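Local coordinates for protein aldehyde dehydrogenase (Staphylococcus aureus, PDB 6K10) that oxidises the carotenoid aldehyde 4,4'-diaponeurosporen-4-al to its acid with NAD+, a step in the biosynthesis of the virulence pigment staphyloxanthin, at residues A[109-121]-A[135-149]. The protein carries 1 engineered substitution. Sequence-based numbering, arbitrary orientation.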
loop_
_atom_site.group_PDB
_atom_site.type_symbol
_atom_site.label_atom_id
_atom_site.label_comp_id
_atom_site.label_asym_id
_atom_site.label_seq_id
_atom_site.Cartn_x
_atom_site.Cartn_y
_atom_site.Cartn_z
ATOM N N LYS A 109 9.729 -11.279 -5.668
ATOM C CA LYS A 109 8.539 -11.283 -4.826
ATOM C C LYS A 109 8.840 -12.100 -3.575
ATOM O O LYS A 109 9.157 -13.289 -3.671
ATOM C CB LYS A 109 7.332 -11.859 -5.567
ATOM C CG LYS A 109 6.566 -10.848 -6.408
ATOM C CD LYS A 109 6.908 -10.982 -7.880
ATOM N N GLU A 110 8.746 -11.467 -2.409
ATOM C CA GLU A 110 9.125 -12.133 -1.173
ATOM C C GLU A 110 8.129 -11.805 -0.069
ATOM O O GLU A 110 7.465 -10.763 -0.115
ATOM C CB GLU A 110 10.544 -11.737 -0.730
ATOM C CG GLU A 110 10.697 -10.296 -0.272
ATOM C CD GLU A 110 12.119 -9.974 0.150
ATOM O OE1 GLU A 110 13.004 -10.833 -0.039
ATOM O OE2 GLU A 110 12.352 -8.864 0.668
ATOM N N PRO A 111 7.999 -12.685 0.920
ATOM C CA PRO A 111 7.039 -12.444 2.004
ATOM C C PRO A 111 7.520 -11.391 2.987
ATOM O O PRO A 111 8.702 -11.049 3.063
ATOM C CB PRO A 111 6.928 -13.811 2.690
ATOM C CG PRO A 111 8.183 -14.528 2.319
ATOM C CD PRO A 111 8.524 -14.060 0.942
ATOM N N TYR A 112 6.561 -10.885 3.763
ATOM C CA TYR A 112 6.872 -9.990 4.871
ATOM C C TYR A 112 7.415 -10.754 6.070
ATOM O O TYR A 112 8.307 -10.266 6.771
ATOM C CB TYR A 112 5.624 -9.208 5.277
ATOM C CG TYR A 112 5.284 -8.057 4.366
ATOM C CD1 TYR A 112 6.001 -6.871 4.421
ATOM C CD2 TYR A 112 4.242 -8.154 3.454
ATOM C CE1 TYR A 112 5.691 -5.812 3.594
ATOM C CE2 TYR A 112 3.925 -7.101 2.620
ATOM C CZ TYR A 112 4.653 -5.933 2.694
ATOM O OH TYR A 112 4.344 -4.877 1.870
ATOM N N GLY A 113 6.881 -11.947 6.323
ATOM C CA GLY A 113 7.280 -12.727 7.476
ATOM C C GLY A 113 6.101 -13.346 8.199
ATOM O O GLY A 113 5.473 -14.280 7.692
ATOM N N THR A 114 5.789 -12.825 9.382
ATOM C CA THR A 114 4.692 -13.310 10.210
ATOM C C THR A 114 3.600 -12.246 10.230
ATOM O O THR A 114 3.851 -11.105 10.632
ATOM C CB THR A 114 5.182 -13.620 11.624
ATOM O OG1 THR A 114 6.173 -14.654 11.568
ATOM C CG2 THR A 114 4.027 -14.072 12.506
ATOM N N VAL A 115 2.395 -12.619 9.796
ATOM C CA VAL A 115 1.327 -11.654 9.575
ATOM C C VAL A 115 0.143 -11.970 10.481
ATOM O O VAL A 115 -0.019 -13.087 10.981
ATOM C CB VAL A 115 0.880 -11.614 8.097
ATOM C CG1 VAL A 115 2.081 -11.422 7.184
ATOM C CG2 VAL A 115 0.117 -12.882 7.728
ATOM N N LEU A 116 -0.692 -10.954 10.685
ATOM C CA LEU A 116 -1.884 -11.039 11.516
ATOM C C LEU A 116 -3.114 -10.804 10.653
ATOM O O LEU A 116 -3.146 -9.860 9.856
ATOM C CB LEU A 116 -1.834 -10.011 12.650
ATOM C CG LEU A 116 -3.073 -9.899 13.543
ATOM C CD1 LEU A 116 -3.402 -11.233 14.205
ATOM C CD2 LEU A 116 -2.888 -8.806 14.583
ATOM N N ILE A 117 -4.123 -11.657 10.815
ATOM C CA ILE A 117 -5.380 -11.549 10.083
ATOM C C ILE A 117 -6.512 -11.484 11.098
ATOM O O ILE A 117 -6.690 -12.412 11.898
ATOM C CB ILE A 117 -5.579 -12.723 9.113
ATOM C CG1 ILE A 117 -4.501 -12.700 8.027
ATOM C CG2 ILE A 117 -6.967 -12.673 8.492
ATOM C CD1 ILE A 117 -4.506 -13.919 7.136
ATOM N N ILE A 118 -7.272 -10.391 11.068
ATOM C CA ILE A 118 -8.410 -10.179 11.956
ATOM C C ILE A 118 -9.677 -10.209 11.115
ATOM O O ILE A 118 -9.782 -9.489 10.117
ATOM C CB ILE A 118 -8.296 -8.845 12.717
ATOM C CG1 ILE A 118 -7.009 -8.795 13.539
ATOM C CG2 ILE A 118 -9.514 -8.626 13.606
ATOM C CD1 ILE A 118 -6.645 -7.395 14.003
ATOM N N ALA A 119 -10.644 -11.030 11.523
ATOM C CA ALA A 119 -11.860 -11.172 10.742
ATOM C C ALA A 119 -13.097 -10.892 11.582
ATOM O O ALA A 119 -13.145 -11.270 12.755
ATOM C CB ALA A 119 -11.966 -12.574 10.144
ATOM N N PRO A 120 -14.122 -10.253 11.003
ATOM C CA PRO A 120 -15.332 -9.936 11.768
ATOM C C PRO A 120 -16.373 -11.042 11.692
ATOM O O PRO A 120 -16.079 -12.143 11.218
ATOM C CB PRO A 120 -15.825 -8.652 11.099
ATOM C CG PRO A 120 -15.459 -8.861 9.661
ATOM C CD PRO A 120 -14.180 -9.682 9.647
ATOM N N PHE A 121 -17.597 -10.757 12.140
ATOM C CA PHE A 121 -18.625 -11.776 12.310
ATOM C C PHE A 121 -19.456 -12.050 11.061
ATOM O O PHE A 121 -20.092 -13.108 10.994
ATOM C CB PHE A 121 -19.578 -11.378 13.451
ATOM C CG PHE A 121 -20.521 -10.246 13.092
ATOM C CD1 PHE A 121 -21.695 -10.488 12.393
ATOM C CD2 PHE A 121 -20.248 -8.949 13.481
ATOM C CE1 PHE A 121 -22.555 -9.462 12.062
ATOM C CE2 PHE A 121 -21.115 -7.918 13.163
ATOM C CZ PHE A 121 -22.272 -8.176 12.455
ATOM N N ALA A 135 -1.759 -14.744 2.152
ATOM C CA ALA A 135 -0.622 -14.861 3.060
ATOM C C ALA A 135 0.150 -16.150 2.809
ATOM O O ALA A 135 1.386 -16.149 2.776
ATOM C CB ALA A 135 -1.102 -14.793 4.511
ATOM N N ILE A 136 -0.566 -17.264 2.633
ATOM C CA ILE A 136 0.089 -18.539 2.345
ATOM C C ILE A 136 0.852 -18.456 1.032
ATOM O O ILE A 136 2.046 -18.775 0.963
ATOM C CB ILE A 136 -0.941 -19.682 2.312
ATOM C CG1 ILE A 136 -1.453 -19.999 3.716
ATOM C CG2 ILE A 136 -0.332 -20.923 1.669
ATOM C CD1 ILE A 136 -2.594 -20.997 3.726
ATOM N N ALA A 137 0.167 -18.030 -0.034
ATOM C CA ALA A 137 0.776 -18.007 -1.359
ATOM C C ALA A 137 1.972 -17.068 -1.417
ATOM O O ALA A 137 2.915 -17.312 -2.178
ATOM C CB ALA A 137 -0.263 -17.604 -2.407
ATOM N N ALA A 138 1.957 -15.998 -0.626
ATOM C CA ALA A 138 3.075 -15.066 -0.602
ATOM C C ALA A 138 4.242 -15.557 0.246
ATOM O O ALA A 138 5.305 -14.929 0.225
ATOM C CB ALA A 138 2.608 -13.698 -0.100
ATOM N N GLY A 139 4.071 -16.648 0.991
ATOM C CA GLY A 139 5.172 -17.241 1.722
ATOM C C GLY A 139 5.300 -16.829 3.169
ATOM O O GLY A 139 6.406 -16.881 3.719
ATOM N N ASN A 140 4.209 -16.429 3.808
ATOM C CA ASN A 140 4.242 -15.957 5.183
ATOM C C ASN A 140 3.814 -17.061 6.143
ATOM O O ASN A 140 3.257 -18.089 5.749
ATOM C CB ASN A 140 3.327 -14.740 5.347
ATOM C CG ASN A 140 3.710 -13.594 4.433
ATOM O OD1 ASN A 140 4.521 -12.741 4.793
ATOM N ND2 ASN A 140 3.131 -13.571 3.238
ATOM N N THR A 141 4.102 -16.844 7.421
ATOM C CA THR A 141 3.390 -17.510 8.499
ATOM C C THR A 141 2.277 -16.581 8.965
ATOM O O THR A 141 2.285 -15.382 8.675
ATOM C CB THR A 141 4.318 -17.863 9.665
ATOM O OG1 THR A 141 4.746 -16.663 10.321
ATOM C CG2 THR A 141 5.538 -18.625 9.168
ATOM N N ALA A 142 1.305 -17.138 9.683
ATOM C CA ALA A 142 0.109 -16.360 9.967
ATOM C C ALA A 142 -0.474 -16.713 11.326
ATOM O O ALA A 142 -0.414 -17.862 11.773
ATOM C CB ALA A 142 -0.956 -16.562 8.883
ATOM N N ILE A 143 -1.049 -15.699 11.966
ATOM C CA ILE A 143 -1.861 -15.848 13.165
ATOM C C ILE A 143 -3.224 -15.242 12.863
ATOM O O ILE A 143 -3.308 -14.113 12.364
ATOM C CB ILE A 143 -1.210 -15.173 14.386
ATOM C CG1 ILE A 143 0.056 -15.928 14.792
ATOM C CG2 ILE A 143 -2.184 -15.106 15.549
ATOM C CD1 ILE A 143 0.823 -15.268 15.911
ATOM N N ILE A 144 -4.282 -15.992 13.150
ATOM C CA ILE A 144 -5.644 -15.612 12.800
ATOM C C ILE A 144 -6.412 -15.319 14.079
ATOM O O ILE A 144 -6.346 -16.093 15.042
ATOM C CB ILE A 144 -6.346 -16.714 11.987
ATOM C CG1 ILE A 144 -5.556 -17.035 10.717
ATOM C CG2 ILE A 144 -7.771 -16.306 11.643
ATOM C CD1 ILE A 144 -5.919 -18.373 10.106
ATOM N N LYS A 145 -7.138 -14.206 14.086
ATOM C CA LYS A 145 -8.045 -13.864 15.180
ATOM C C LYS A 145 -9.448 -13.733 14.608
ATOM O O LYS A 145 -9.799 -12.679 14.044
ATOM C CB LYS A 145 -7.606 -12.576 15.876
ATOM C CG LYS A 145 -8.286 -12.319 17.213
ATOM C CD LYS A 145 -9.583 -11.558 17.023
ATOM C CE LYS A 145 -10.565 -11.863 18.130
ATOM N NZ LYS A 145 -11.929 -11.381 17.786
ATOM N N PRO A 146 -10.276 -14.767 14.707
ATOM C CA PRO A 146 -11.638 -14.699 14.174
ATOM C C PRO A 146 -12.599 -14.069 15.175
ATOM O O PRO A 146 -12.295 -13.908 16.359
ATOM C CB PRO A 146 -11.982 -16.175 13.938
ATOM C CG PRO A 146 -11.236 -16.884 15.022
ATOM C CD PRO A 146 -9.961 -16.099 15.250
ATOM N N SER A 147 -13.781 -13.722 14.672
ATOM C CA SER A 147 -14.800 -13.101 15.506
ATOM C C SER A 147 -15.341 -14.097 16.525
ATOM O O SER A 147 -15.655 -15.242 16.185
ATOM C CB SER A 147 -15.940 -12.570 14.641
ATOM O OG SER A 147 -17.006 -12.079 15.438
ATOM N N GLU A 148 -15.457 -13.657 17.776
ATOM C CA GLU A 148 -16.098 -14.467 18.798
ATOM C C GLU A 148 -17.604 -14.247 18.865
ATOM O O GLU A 148 -18.282 -14.946 19.626
ATOM C CB GLU A 148 -15.468 -14.195 20.170
ATOM C CG GLU A 148 -15.768 -12.825 20.750
ATOM C CD GLU A 148 -15.434 -12.745 22.230
ATOM O OE1 GLU A 148 -15.709 -11.698 22.851
ATOM O OE2 GLU A 148 -14.897 -13.735 22.771
ATOM N N LEU A 149 -18.142 -13.297 18.092
ATOM C CA LEU A 149 -19.590 -13.155 17.984
ATOM C C LEU A 149 -20.219 -14.309 17.219
ATOM O O LEU A 149 -21.414 -14.573 17.388
ATOM C CB LEU A 149 -19.954 -11.832 17.308
ATOM C CG LEU A 149 -19.532 -10.546 18.023
ATOM C CD1 LEU A 149 -20.192 -9.337 17.376
ATOM C CD2 LEU A 149 -19.865 -10.618 19.505
HETATM O O HOH W 1 -14.507 -14.547 11.775
#
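Gly113 O accepts Thr141 N at the start of a parallel ladder between strands 114-118 and 141-145, the two arms of a beta-alpha-beta unit with helix 126-138 as the crossover, in the Rossmann-like NAD-binding domain of the aldehyde dehydrogenase fold. Val115 and Ile117, and on the other strand Thr141, Ile143 and Lys145, give both N-H and C=O to the partner strand, and the ladder ends with Ala119 N on Lys145 O. Leu116 and Ile118 turn their own backbone bonds to strand 190-194, on the other side of strand 114-118.

Near the start of the ladder, Asn140 follows the Schellman turn at Gly139 and ties helix end to strand. Its OD1 accepts Gly113 N at 2.9 Å, in the carbonyl plane and nearly straight (165° at the hydrogen), plus a weak bond from Tyr112 N. Its ND2 donates to Ala135 O at 3.1 Å and also to Phe431 O, so both ends of the amide are engaged. Ala135 O takes Asn140 N as well. Thr114 OG1 donates to Thr141 OG1 at 2.8 Å; Ser18 OG is a second partner of the latter hydroxyl. On the opposite sheet face, Val115 CG2 lies 3.9 Å from Ala135 CB.

Lys145 NZ donates to Pro146 O at 2.9 Å from above the carbonyl plane, with a weak second bond to Gly175 O. Beyond the strands, a water bridges Pro120 O and Ser147 N. Ser147 OG stands opposite its backbone N (chi1 174°), where it accepts Leu149 N in an ST turn and lies 3.3 Å from Phe121 CB.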